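Organic hydroperoxide resistance protein OhrB (Bacillus subtilis, PDB 2BJO) protects the cell against organic hydroperoxides, probably by reducing them through a pair of redox-active cysteines, as in other Ohr proteins of the OsmC/Ohr family. Local coordinates at residues A[54-59]-A[117-122]. The protein carries 3 engineered substitutions. Residues are numbered along the deposited sequence; the frame is centred on the assembly and turned at random.
Sequences ACFGGA and EFCPYS
The disulfide of the fully oxidized protein joins Cys55 and Cys119, probably the reactive cysteine pair known from the Ohr family. Cys55 SG lies 2.1 Å from Cys119 SG, and the CB-SG-SG-CB torsion of 132° is wider than in a relaxed disulfide. Both sulfurs swing anti to their own backbone N (chi1 175° for Cys55, 170° for Cys119), which brings them together between the helix and the turn. Cys55 SG also faces the start of helix 120-125, 3.3 Å from Tyr121 N and 3.6 Å from Pro120 CD. Cys55 CB lies 3.9 Å from Tyr121 CD2, and SG sits obliquely to that ring, 4.8 Å from the centroid. One turn along, Ala59 CB touches both Phe118 CD2, at 3.6 Å, and Cys119 CB, while Ser122 OG approaches the edge of the Phe56 ring and is hydrogen-bonded to Tyr52. Tyr121 OH is hydrogen-bonded to Pro44 O of the second subunit, whose Phe48 meets the ring edge-to-face. The disulfide thus ties helix 44-65 to the junction of helices 105-118 and 120-125, with Phe56 packing on strand 89-99.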
loop_
_atom_site.group_PDB
_atom_site.type_symbol
_atom_site.label_atom_id
_atom_site.label_comp_id
_atom_site.label_asym_id
_atom_site.label_seq_id
_atom_site.Cartn_x
_atom_site.Cartn_y
_atom_site.Cartn_z
ATOM N N ALA A 54 7.010 -5.798 -2.710
ATOM C CA ALA A 54 7.408 -6.589 -1.572
ATOM C C ALA A 54 6.483 -7.790 -1.332
ATOM O O ALA A 54 6.962 -8.904 -1.110
ATOM C CB ALA A 54 7.411 -5.697 -0.366
ATOM N N CYS A 55 5.173 -7.540 -1.356
ATOM C CA CYS A 55 4.153 -8.579 -1.239
ATOM C C CYS A 55 4.350 -9.628 -2.332
ATOM O O CYS A 55 4.265 -10.831 -2.048
ATOM C CB CYS A 55 2.732 -7.994 -1.353
ATOM S SG CYS A 55 1.326 -9.138 -1.362
ATOM N N PHE A 56 4.600 -9.168 -3.556
ATOM C CA PHE A 56 4.704 -10.094 -4.671
ATOM C C PHE A 56 5.982 -10.941 -4.613
ATOM O O PHE A 56 5.929 -12.136 -4.894
ATOM C CB PHE A 56 4.586 -9.372 -6.008
ATOM C CG PHE A 56 4.070 -10.239 -7.116
ATOM C CD1 PHE A 56 4.928 -10.925 -7.955
ATOM C CD2 PHE A 56 2.695 -10.359 -7.314
ATOM C CE1 PHE A 56 4.443 -11.725 -8.985
ATOM C CE2 PHE A 56 2.194 -11.145 -8.344
ATOM C CZ PHE A 56 3.069 -11.824 -9.181
ATOM N N GLY A 57 7.105 -10.313 -4.268
ATOM C CA GLY A 57 8.340 -11.016 -3.966
ATOM C C GLY A 57 8.229 -12.089 -2.889
ATOM O O GLY A 57 8.796 -13.182 -3.036
ATOM N N GLY A 58 7.504 -11.774 -1.815
ATOM C CA GLY A 58 7.257 -12.754 -0.762
ATOM C C GLY A 58 6.442 -13.931 -1.262
ATOM O O GLY A 58 6.711 -15.088 -0.930
ATOM N N ALA A 59 5.430 -13.616 -2.070
ATOM C CA ALA A 59 4.527 -14.599 -2.644
ATOM C C ALA A 59 5.261 -15.486 -3.645
ATOM O O ALA A 59 5.061 -16.709 -3.663
ATOM C CB ALA A 59 3.355 -13.889 -3.244
ATOM N N GLU A 117 -2.003 -15.351 -7.248
ATOM C CA GLU A 117 -3.162 -15.908 -6.564
ATOM C C GLU A 117 -2.913 -15.858 -5.050
ATOM O O GLU A 117 -3.863 -15.712 -4.281
ATOM C CB GLU A 117 -3.524 -17.284 -7.172
ATOM C CG GLU A 117 -3.632 -17.429 -8.726
ATOM C CD GLU A 117 -3.974 -16.206 -9.624
ATOM O OE1 GLU A 117 -3.319 -15.993 -10.689
ATOM O OE2 GLU A 117 -4.890 -15.401 -9.331
ATOM N N PHE A 118 -1.668 -15.940 -4.583
ATOM C CA PHE A 118 -1.315 -15.906 -3.153
ATOM C C PHE A 118 -1.128 -14.542 -2.466
ATOM O O PHE A 118 -1.586 -14.378 -1.342
ATOM C CB PHE A 118 -0.059 -16.779 -2.992
ATOM C CG PHE A 118 0.506 -16.887 -1.610
ATOM C CD1 PHE A 118 0.326 -18.049 -0.870
ATOM C CD2 PHE A 118 1.238 -15.846 -1.037
ATOM C CE1 PHE A 118 0.853 -18.177 0.427
ATOM C CE2 PHE A 118 1.757 -15.975 0.239
ATOM C CZ PHE A 118 1.575 -17.130 0.977
ATOM N N CYS A 119 -0.450 -13.595 -3.116
ATOM C CA CYS A 119 -0.124 -12.271 -2.597
ATOM C C CYS A 119 -1.357 -11.568 -2.070
ATOM O O CYS A 119 -2.289 -11.326 -2.846
ATOM C CB CYS A 119 0.530 -11.385 -3.665
ATOM S SG CYS A 119 0.770 -9.601 -3.340
ATOM N N PRO A 120 -1.380 -11.312 -0.750
ATOM C CA PRO A 120 -2.513 -10.551 -0.228
ATOM C C PRO A 120 -2.867 -9.247 -0.965
ATOM O O PRO A 120 -4.041 -8.922 -0.990
ATOM C CB PRO A 120 -2.075 -10.293 1.226
ATOM C CG PRO A 120 -1.303 -11.515 1.599
ATOM C CD PRO A 120 -0.482 -11.717 0.352
ATOM N N TYR A 121 -1.940 -8.491 -1.545
ATOM C CA TYR A 121 -2.305 -7.273 -2.298
ATOM C C TYR A 121 -3.102 -7.595 -3.572
ATOM O O TYR A 121 -3.991 -6.818 -3.941
ATOM C CB TYR A 121 -1.114 -6.399 -2.683
ATOM C CG TYR A 121 -0.502 -5.420 -1.710
ATOM C CD1 TYR A 121 -0.140 -4.146 -2.144
ATOM C CD2 TYR A 121 -0.255 -5.747 -0.382
ATOM C CE1 TYR A 121 0.451 -3.204 -1.290
ATOM C CE2 TYR A 121 0.331 -4.839 0.486
ATOM C CZ TYR A 121 0.682 -3.573 0.021
ATOM O OH TYR A 121 1.252 -2.699 0.901
ATOM N N SER A 122 -2.809 -8.730 -4.209
ATOM C CA SER A 122 -3.493 -9.212 -5.425
ATOM C C SER A 122 -4.929 -9.622 -5.125
ATOM O O SER A 122 -5.863 -9.369 -5.885
ATOM C CB SER A 122 -2.711 -10.343 -6.105
ATOM O OG SER A 122 -1.411 -9.882 -6.448
#